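Local atomic coordinates of chorismate mutase (PDB entry 1XHO), a protein that probably catalyses the rearrangement of chorismate to prephenate, a step on the route to phenylalanine and tyrosine. Residues I72-T77 / T99-M104; Q54-E59 / I117-H122; W33-A38 / M121-D126. All blocks are in the same frame, centred on the assembly; numbering follows the deposited sequence.

Contact 1: residues I72-T77 / T99-M104; sequences ISIIFT and TALMCM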
loop_
_atom_site.group_PDB
_atom_site.type_symbol
_atom_site.label_atom_id
_atom_site.label_comp_id
_atom_site.label_asym_id
_atom_site.label_seq_id
_atom_site.Cartn_x
_atom_site.Cartn_y
_atom_site.Cartn_z
ATOM N N ILE C 72 6.823 3.871 -10.944
ATOM C CA ILE C 72 7.399 2.798 -10.136
ATOM C C ILE C 72 6.303 1.794 -9.752
ATOM O O ILE C 72 6.455 0.579 -9.928
ATOM C CB ILE C 72 8.071 3.373 -8.864
ATOM C CG1 ILE C 72 9.186 4.358 -9.264
ATOM C CG2 ILE C 72 8.601 2.236 -7.962
ATOM C CD1 ILE C 72 9.703 5.207 -8.123
ATOM N N SER C 73 5.190 2.311 -9.240
ATOM C CA SER C 73 4.099 1.456 -8.786
ATOM C C SER C 73 2.753 2.195 -8.753
ATOM O O SER C 73 2.702 3.433 -8.714
ATOM C CB SER C 73 4.438 0.854 -7.417
ATOM O OG SER C 73 4.753 1.856 -6.464
ATOM N N ILE C 74 1.669 1.419 -8.819
ATOM C CA ILE C 74 0.326 1.963 -8.696
ATOM C C ILE C 74 -0.515 1.112 -7.756
ATOM O O ILE C 74 -0.731 -0.080 -7.999
ATOM C CB ILE C 74 -0.404 2.126 -10.047
ATOM C CG1 ILE C 74 0.559 2.675 -11.113
ATOM C CG2 ILE C 74 -1.633 3.032 -9.832
ATOM C CD1 ILE C 74 -0.079 3.108 -12.396
ATOM N N ILE C 75 -0.958 1.748 -6.668
ATOM C CA ILE C 75 -1.825 1.141 -5.675
ATOM C C ILE C 75 -3.221 1.730 -5.845
ATOM O O ILE C 75 -3.389 2.941 -5.853
ATOM C CB ILE C 75 -1.305 1.405 -4.234
ATOM C CG1 ILE C 75 0.059 0.709 -4.027
ATOM C CG2 ILE C 75 -2.334 0.930 -3.179
ATOM C CD1 ILE C 75 0.710 0.996 -2.648
ATOM N N PHE C 76 -4.211 0.857 -5.991
ATOM C CA PHE C 76 -5.607 1.262 -6.108
ATOM C C PHE C 76 -6.401 0.870 -4.868
ATOM O O PHE C 76 -6.173 -0.192 -4.301
ATOM C CB PHE C 76 -6.249 0.577 -7.303
ATOM C CG PHE C 76 -5.562 0.845 -8.611
ATOM C CD1 PHE C 76 -6.019 1.855 -9.462
ATOM C CD2 PHE C 76 -4.479 0.074 -9.009
ATOM C CE1 PHE C 76 -5.405 2.088 -10.686
ATOM C CE2 PHE C 76 -3.845 0.312 -10.234
ATOM C CZ PHE C 76 -4.316 1.316 -11.078
ATOM N N THR C 77 -7.334 1.728 -4.457
ATOM C CA THR C 77 -8.371 1.348 -3.499
ATOM C C THR C 77 -9.739 1.703 -4.038
ATOM O O THR C 77 -9.896 2.674 -4.790
ATOM C CB THR C 77 -8.213 2.005 -2.099
ATOM O OG1 THR C 77 -8.355 3.434 -2.197
ATOM C CG2 THR C 77 -6.865 1.621 -1.447
ATOM N N THR C 99 4.091 -2.385 -15.385
ATOM C CA THR C 99 4.097 -1.658 -14.114
ATOM C C THR C 99 3.453 -2.486 -13.002
ATOM O O THR C 99 2.448 -3.128 -13.204
ATOM C CB THR C 99 3.402 -0.261 -14.271
ATOM O OG1 THR C 99 4.144 0.529 -15.206
ATOM C CG2 THR C 99 3.351 0.493 -12.966
ATOM N N ALA C 100 4.076 -2.463 -11.829
ATOM C CA ALA C 100 3.576 -3.140 -10.644
ATOM C C ALA C 100 2.318 -2.434 -10.148
ATOM O O ALA C 100 2.338 -1.223 -9.840
ATOM C CB ALA C 100 4.657 -3.160 -9.540
ATOM N N LEU C 101 1.230 -3.202 -10.097
ATOM C CA LEU C 101 -0.086 -2.732 -9.681
ATOM C C LEU C 101 -0.530 -3.511 -8.447
ATOM O O LEU C 101 -0.068 -4.625 -8.219
ATOM C CB LEU C 101 -1.096 -2.941 -10.806
ATOM C CG LEU C 101 -0.701 -2.407 -12.197
ATOM C CD1 LEU C 101 -1.706 -2.813 -13.256
ATOM C CD2 LEU C 101 -0.567 -0.915 -12.191
HETATM N N MSE C 102 -1.433 -2.928 -7.665
HETATM C CA MSE C 102 -2.001 -3.593 -6.490
HETATM C C MSE C 102 -3.321 -2.918 -6.127
HETATM O O MSE C 102 -3.435 -1.680 -6.187
HETATM C CB MSE C 102 -1.006 -3.548 -5.314
HETATM C CG MSE C 102 -1.473 -4.282 -4.041
HETATM SE SE MSE C 102 -0.011 -5.040 -2.901
HETATM C CE MSE C 102 0.223 -6.628 -4.041
ATOM N N CYS C 103 -4.321 -3.729 -5.768
ATOM C CA CYS C 103 -5.660 -3.233 -5.465
ATOM C C CYS C 103 -6.166 -3.758 -4.132
ATOM O O CYS C 103 -6.101 -4.965 -3.869
ATOM C CB CYS C 103 -6.645 -3.650 -6.547
ATOM S SG CYS C 103 -6.166 -3.220 -8.196
HETATM N N MSE C 104 -6.672 -2.836 -3.306
HETATM C CA MSE C 104 -7.252 -3.144 -2.009
HETATM C C MSE C 104 -8.581 -2.428 -1.911
HETATM O O MSE C 104 -8.973 -1.702 -2.816
HETATM C CB MSE C 104 -6.353 -2.655 -0.861
HETATM C CG MSE C 104 -4.937 -3.243 -0.827
HETATM SE SE MSE C 104 -3.688 -2.414 -2.103
HETATM C CE MSE C 104 -2.155 -2.427 -0.896
#
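Phe76 and Cys103 sit abreast on neighbouring parallel strands, their CA atoms 4.5 Å apart. The ring of Phe76 swings back along its own strand: CG lies beside the backbone N and anti to the carbonyl carbon (chi1 -58°). Phe76 N donates to Met102 O over a nearly straight 2.7 Å bond, and with CG beside that N the same oxygen also lies near the root of the side chain. CB meets both Met102 O and Cys103 SG, as does CG a little farther out. Phe76 CD2 comes to 3.5 Å from Met102 O, which approaches near the ring plane at the edge. Cys103 SG lies 3.8 Å from Phe76 CD2 as well, in a sulfur-aromatic contact oblique to the ring. Farther on, CE2 reaches Leu101 CD2, again at the ring edge. The two strands belong to a beta-alpha-beta unit, strand 71-78, helix 89-93 and strand 100-105, and their ladder runs on with Ile74 N to Ala100 O at 2.9 Å, Met102 N to Ile74 O, and Met104 N to Phe76 O. Leu101 lies alongside Ile74 on the face they share with Phe76, its CD2 3.7 Å from Ile74 CB. On the opposite face the bent chain of selenomethionine Met104 passes aslant Ile75, SE resting 3.8 Å from Ile75 CG2, and there Met104 also packs on Met104 of the third subunit. Strand 100-105, outermost in the sheet of its own chain, faces the second subunit, whose Arg36 NH1 donates to Leu101 O.

Contact 2: residues Q54-E59 / I117-H122; sequences QKLLKE and IRVMMH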
loop_
_atom_site.group_PDB
_atom_site.type_symbol
_atom_site.label_atom_id
_atom_site.label_comp_id
_atom_site.label_asym_id
_atom_site.label_seq_id
_atom_site.Cartn_x
_atom_site.Cartn_y
_atom_site.Cartn_z
ATOM N N GLN C 54 -9.420 4.999 -15.682
ATOM C CA GLN C 54 -8.580 5.306 -16.849
ATOM C C GLN C 54 -8.425 6.820 -17.056
ATOM O O GLN C 54 -7.325 7.322 -17.299
ATOM C CB GLN C 54 -9.192 4.661 -18.096
ATOM C CG GLN C 54 -8.214 4.424 -19.263
ATOM C CD GLN C 54 -8.759 3.449 -20.308
ATOM O OE1 GLN C 54 -9.624 2.603 -20.012
ATOM N NE2 GLN C 54 -8.246 3.553 -21.531
ATOM N N LYS C 55 -9.533 7.542 -16.945
ATOM C CA LYS C 55 -9.511 9.001 -17.057
ATOM C C LYS C 55 -8.651 9.616 -15.951
ATOM O O LYS C 55 -7.896 10.560 -16.192
ATOM C CB LYS C 55 -10.939 9.575 -17.018
ATOM N N LEU C 56 -8.761 9.065 -14.745
ATOM C CA LEU C 56 -7.973 9.521 -13.605
ATOM C C LEU C 56 -6.472 9.304 -13.829
ATOM O O LEU C 56 -5.683 10.216 -13.613
ATOM C CB LEU C 56 -8.448 8.828 -12.313
ATOM C CG LEU C 56 -7.681 9.112 -11.019
ATOM C CD1 LEU C 56 -7.574 10.614 -10.733
ATOM C CD2 LEU C 56 -8.337 8.368 -9.844
ATOM N N LEU C 57 -6.087 8.105 -14.261
ATOM C CA LEU C 57 -4.679 7.803 -14.566
ATOM C C LEU C 57 -4.123 8.687 -15.690
ATOM O O LEU C 57 -2.993 9.135 -15.609
ATOM C CB LEU C 57 -4.513 6.333 -14.962
ATOM C CG LEU C 57 -4.847 5.284 -13.901
ATOM C CD1 LEU C 57 -4.854 3.862 -14.517
ATOM C CD2 LEU C 57 -3.879 5.394 -12.715
ATOM N N LYS C 58 -4.918 8.905 -16.735
ATOM C CA LYS C 58 -4.523 9.741 -17.884
ATOM C C LYS C 58 -4.276 11.181 -17.425
ATOM O O LYS C 58 -3.210 11.739 -17.652
ATOM C CB LYS C 58 -5.607 9.668 -18.981
ATOM C CG LYS C 58 -5.391 10.547 -20.231
ATOM C CD LYS C 58 -3.967 10.483 -20.798
ATOM C CE LYS C 58 -3.864 11.235 -22.129
ATOM N NZ LYS C 58 -4.485 10.488 -23.269
ATOM N N GLU C 59 -5.259 11.738 -16.727
ATOM C CA GLU C 59 -5.135 13.014 -16.032
ATOM C C GLU C 59 -3.887 13.097 -15.120
ATOM O O GLU C 59 -3.154 14.089 -15.152
ATOM C CB GLU C 59 -6.404 13.240 -15.216
ATOM C CG GLU C 59 -6.495 14.557 -14.485
ATOM C CD GLU C 59 -6.814 15.715 -15.388
ATOM O OE1 GLU C 59 -5.954 16.082 -16.224
ATOM O OE2 GLU C 59 -7.926 16.266 -15.243
ATOM N N ILE C 117 -12.879 5.712 -6.105
ATOM C CA ILE C 117 -11.625 5.065 -6.471
ATOM C C ILE C 117 -10.450 6.000 -6.154
ATOM O O ILE C 117 -10.410 7.143 -6.631
ATOM C CB ILE C 117 -11.611 4.709 -7.973
ATOM C CG1 ILE C 117 -12.819 3.821 -8.306
ATOM C CG2 ILE C 117 -10.299 4.030 -8.359
ATOM C CD1 ILE C 117 -13.201 3.816 -9.744
ATOM N N ARG C 118 -9.508 5.512 -5.344
ATOM C CA ARG C 118 -8.263 6.240 -5.057
ATOM C C ARG C 118 -7.046 5.551 -5.671
ATOM O O ARG C 118 -7.022 4.334 -5.844
ATOM C CB ARG C 118 -8.060 6.445 -3.553
ATOM C CG ARG C 118 -9.179 7.271 -2.900
ATOM C CD ARG C 118 -8.898 7.438 -1.417
ATOM N NE ARG C 118 -9.789 8.358 -0.707
ATOM C CZ ARG C 118 -11.011 8.072 -0.244
ATOM N NH1 ARG C 118 -11.579 6.909 -0.456
ATOM N NH2 ARG C 118 -11.684 8.988 0.412
ATOM N N VAL C 119 -6.049 6.363 -6.017
ATOM C CA VAL C 119 -4.826 5.910 -6.669
ATOM C C VAL C 119 -3.646 6.550 -5.967
ATOM O O VAL C 119 -3.652 7.756 -5.742
ATOM C CB VAL C 119 -4.770 6.340 -8.168
ATOM C CG1 VAL C 119 -3.420 5.971 -8.801
ATOM C CG2 VAL C 119 -5.897 5.729 -8.923
HETATM N N MSE C 120 -2.651 5.737 -5.614
HETATM C CA MSE C 120 -1.371 6.230 -5.134
HETATM C C MSE C 120 -0.274 5.772 -6.108
HETATM O O MSE C 120 -0.043 4.570 -6.305
HETATM C CB MSE C 120 -1.082 5.717 -3.730
HETATM C CG MSE C 120 0.327 6.079 -3.221
HETATM SE SE MSE C 120 0.632 5.531 -1.370
HETATM C CE MSE C 120 -0.129 7.143 -0.453
HETATM N N MSE C 121 0.404 6.737 -6.708
HETATM C CA MSE C 121 1.375 6.453 -7.741
HETATM C C MSE C 121 2.774 6.911 -7.338
HETATM O O MSE C 121 3.012 8.106 -7.202
HETATM C CB MSE C 121 0.934 7.170 -9.008
HETATM C CG MSE C 121 1.662 6.767 -10.257
HETATM SE SE MSE C 121 1.004 7.837 -11.716
HETATM C CE MSE C 121 -0.708 7.083 -12.049
ATOM N N HIS C 122 3.694 5.960 -7.154
ATOM C CA HIS C 122 5.106 6.286 -6.936
ATOM C C HIS C 122 5.815 6.470 -8.290
ATOM O O HIS C 122 5.660 5.658 -9.187
ATOM C CB HIS C 122 5.788 5.217 -6.071
ATOM C CG HIS C 122 5.393 5.288 -4.629
ATOM N ND1 HIS C 122 4.197 4.779 -4.158
ATOM C CD2 HIS C 122 6.007 5.858 -3.566
ATOM C CE1 HIS C 122 4.113 5.005 -2.858
ATOM N NE2 HIS C 122 5.195 5.661 -2.475
#
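Leu56 and Leu57, consecutive on helix 46-63, project two knobs onto strand 116-124, and Val119 meets both. The two methyls of Val119 form a fork directed at the helix, and each prong takes a different leucine: CG2 touches Leu56 CD2 at 3.7 Å, while CG1 touches Leu57 CD2 at 4.0 Å. Leu56 leaves the helix toward the sheet with its CG anti to the backbone N (chi1 176°). Its side chain slides past that of Val119 in the opposite direction, so that CD2 settles in the shallow dip between the valine methyl and Ile117 O. Leu57 starts out along the helix surface rather than straight at the strand, and its branch turns inward to place CD2 in the notch between Val119 CG1 and the methyl of selenomethionine Met121. That notch has one wall made by a hook. Met121 is extended as far as SE, then bends (chi3 -74°) and lays CE 3.7 Å from Leu57 CD2. Leu57 crosses Val119 at about a right angle but Met121 obliquely. No hydrogen bond joins helix and strand, whose axes are 9.9 Å apart and 32° from parallel. Met60 of the helix, along with Ile74 and Phe76 of the adjacent strand, continues the apolar packing around Val119. A helix laid over a sheet through interlocking aliphatic groups is the layered alpha/beta packing expected of the subunit core in the AroH-type, trimeric chorismate mutases, the family to which this sequence belongs.

Contact 3: residues W33-A38 / M121-D126; sequences WAIRGA and MHVNTD
Ala34 points its methyl at the flat side of His122: CB stands 3.9 Å above the imidazole plane, offset toward the rim at CD2 and NE2, in a CH-pi contact. The two residues form a non-hydrogen-bonded pair between antiparallel strands, with hydrogen-bonded pairs on either side. Trp33 N and O are both joined to Val123, the bond from Val123 N to Trp33 O measuring 2.9 Å. Ile35 and Met121 likewise exchange two bonds, one of them the short 2.6 Å link from Ile35 N to Met121 O. Strands 32-40 and 116-124 are thus neighbours in the mixed sheet of the subunit; segments 33-38 and 121-124 run at 141° to each other. On the face away from His122, Ile35 crosses Val123 at about a right angle, Ile35 CD1 lying 3.9 Å from Val123 CG1 and nearly as close to Val123 CG2. Beyond the end of strand 116-124, Thr125 meets Trp33 almost perpendicularly. Its CG2 lies in the indole plane, abutting the edge at Trp33 CD1 at 3.9 Å. With OG1 anti to the backbone N (chi1 -176°), the hydroxyl is turned to Lys127 N. His122 NE2 bonds to Ser73 OG of the third subunit, while its ring meets His122 of the second.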
loop_
_atom_site.group_PDB
_atom_site.type_symbol
_atom_site.label_atom_id
_atom_site.label_comp_id
_atom_site.label_asym_id
_atom_site.label_seq_id
_atom_site.Cartn_x
_atom_site.Cartn_y
_atom_site.Cartn_z
ATOM N N TRP C 33 8.933 10.639 -5.827
ATOM C CA TRP C 33 7.789 11.221 -5.106
ATOM C C TRP C 33 6.548 10.380 -5.389
ATOM O O TRP C 33 6.567 9.513 -6.259
ATOM C CB TRP C 33 7.567 12.687 -5.501
ATOM C CG TRP C 33 8.706 13.574 -5.064
ATOM C CD1 TRP C 33 9.551 14.274 -5.867
ATOM C CD2 TRP C 33 9.136 13.819 -3.715
ATOM N NE1 TRP C 33 10.478 14.946 -5.110
ATOM C CE2 TRP C 33 10.250 14.682 -3.786
ATOM C CE3 TRP C 33 8.693 13.387 -2.459
ATOM C CZ2 TRP C 33 10.923 15.130 -2.648
ATOM C CZ3 TRP C 33 9.359 13.839 -1.323
ATOM C CH2 TRP C 33 10.465 14.702 -1.430
ATOM N N ALA C 34 5.477 10.640 -4.646
ATOM C CA ALA C 34 4.222 9.910 -4.806
ATOM C C ALA C 34 3.106 10.852 -5.258
ATOM O O ALA C 34 3.061 12.004 -4.845
ATOM C CB ALA C 34 3.852 9.234 -3.509
ATOM N N ILE C 35 2.221 10.356 -6.117
ATOM C CA ILE C 35 1.074 11.132 -6.599
ATOM C C ILE C 35 -0.234 10.463 -6.179
ATOM O O ILE C 35 -0.429 9.268 -6.395
ATOM C CB ILE C 35 1.067 11.290 -8.141
ATOM C CG1 ILE C 35 2.496 11.414 -8.699
ATOM C CG2 ILE C 35 0.217 12.502 -8.533
ATOM C CD1 ILE C 35 2.572 11.523 -10.219
ATOM N N ARG C 36 -1.121 11.250 -5.579
ATOM C CA ARG C 36 -2.451 10.804 -5.214
ATOM C C ARG C 36 -3.482 11.217 -6.279
ATOM O O ARG C 36 -3.397 12.300 -6.849
ATOM C CB ARG C 36 -2.830 11.338 -3.815
ATOM C CG ARG C 36 -2.692 10.304 -2.679
ATOM C CD ARG C 36 -3.700 9.130 -2.847
ATOM N NE ARG C 36 -5.062 9.621 -3.101
ATOM C CZ ARG C 36 -5.896 10.068 -2.161
ATOM N NH1 ARG C 36 -5.547 10.076 -0.871
ATOM N NH2 ARG C 36 -7.101 10.505 -2.508
ATOM N N GLY C 37 -4.410 10.308 -6.577
ATOM C CA GLY C 37 -5.607 10.596 -7.347
ATOM C C GLY C 37 -6.863 10.029 -6.668
ATOM O O GLY C 37 -6.797 9.042 -5.914
ATOM N N ALA C 38 -8.003 10.675 -6.908
ATOM C CA ALA C 38 -9.293 10.164 -6.459
ATOM C C ALA C 38 -10.360 10.550 -7.452
ATOM O O ALA C 38 -10.266 11.591 -8.108
ATOM C CB ALA C 38 -9.647 10.667 -5.059
HETATM N N MSE C 121 0.404 6.737 -6.708
HETATM C CA MSE C 121 1.375 6.453 -7.741
HETATM C C MSE C 121 2.774 6.911 -7.338
HETATM O O MSE C 121 3.012 8.106 -7.202
HETATM C CB MSE C 121 0.934 7.170 -9.008
HETATM C CG MSE C 121 1.662 6.767 -10.257
HETATM SE SE MSE C 121 1.004 7.837 -11.716
HETATM C CE MSE C 121 -0.708 7.083 -12.049
ATOM N N HIS C 122 3.694 5.960 -7.154
ATOM C CA HIS C 122 5.106 6.286 -6.936
ATOM C C HIS C 122 5.815 6.470 -8.290
ATOM O O HIS C 122 5.660 5.658 -9.187
ATOM C CB HIS C 122 5.788 5.217 -6.071
ATOM C CG HIS C 122 5.393 5.288 -4.629
ATOM N ND1 HIS C 122 4.197 4.779 -4.158
ATOM C CD2 HIS C 122 6.007 5.858 -3.566
ATOM C CE1 HIS C 122 4.113 5.005 -2.858
ATOM N NE2 HIS C 122 5.195 5.661 -2.475
ATOM N N VAL C 123 6.569 7.561 -8.437
ATOM C CA VAL C 123 7.167 7.894 -9.736
ATOM C C VAL C 123 8.583 8.383 -9.580
ATOM O O VAL C 123 8.968 8.860 -8.525
ATOM C CB VAL C 123 6.337 8.955 -10.543
ATOM C CG1 VAL C 123 4.928 8.457 -10.787
ATOM C CG2 VAL C 123 6.332 10.332 -9.861
ATOM N N ASN C 124 9.355 8.227 -10.647
ATOM C CA ASN C 124 10.674 8.826 -10.743
ATOM C C ASN C 124 10.484 10.111 -11.537
ATOM O O ASN C 124 9.942 10.087 -12.636
ATOM C CB ASN C 124 11.681 7.843 -11.384
ATOM C CG ASN C 124 12.286 6.860 -10.356
ATOM O OD1 ASN C 124 12.639 7.259 -9.247
ATOM N ND2 ASN C 124 12.395 5.578 -10.720
ATOM N N THR C 125 10.851 11.243 -10.937
ATOM C CA THR C 125 10.611 12.559 -11.545
ATOM C C THR C 125 11.686 13.571 -11.161
ATOM O O THR C 125 12.348 13.430 -10.135
ATOM C CB THR C 125 9.219 13.132 -11.155
ATOM O OG1 THR C 125 8.994 14.373 -11.839
ATOM C CG2 THR C 125 9.110 13.360 -9.654
ATOM N N ASP C 126 11.847 14.590 -12.003
ATOM C CA ASP C 126 12.791 15.678 -11.747
ATOM C C ASP C 126 12.082 16.884 -11.135
ATOM O O ASP C 126 12.722 17.890 -10.819
ATOM C CB ASP C 126 13.544 16.072 -13.036
ATOM C CG ASP C 126 12.645 16.720 -14.080
ATOM O OD1 ASP C 126 11.404 16.600 -13.983
ATOM O OD2 ASP C 126 13.186 17.347 -15.009
#

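Overall arrangement
All three contacts are largely buried and hang on one mixed sheet; two lie within the sheet and one joins it to the helix layer. Contacts 1 and 3 are lateral pairings of neighbouring strands, parallel in one and antiparallel in the other, and rest on backbone hydrogen bonds. Contact 2, whose centre is only about 2 Å from the chain centre, is held by aliphatic packing, with no hydrogen bond between helix and strand. Strand 116-124 serves both contacts 2 and 3, and strand 71-78 of contact 1 lies beside it, bonded through Ile72 and Ser73 to His122 at a classic beta bulge. Contacts 1 and 3 both reach partly exposed residues and both touch the other two subunits.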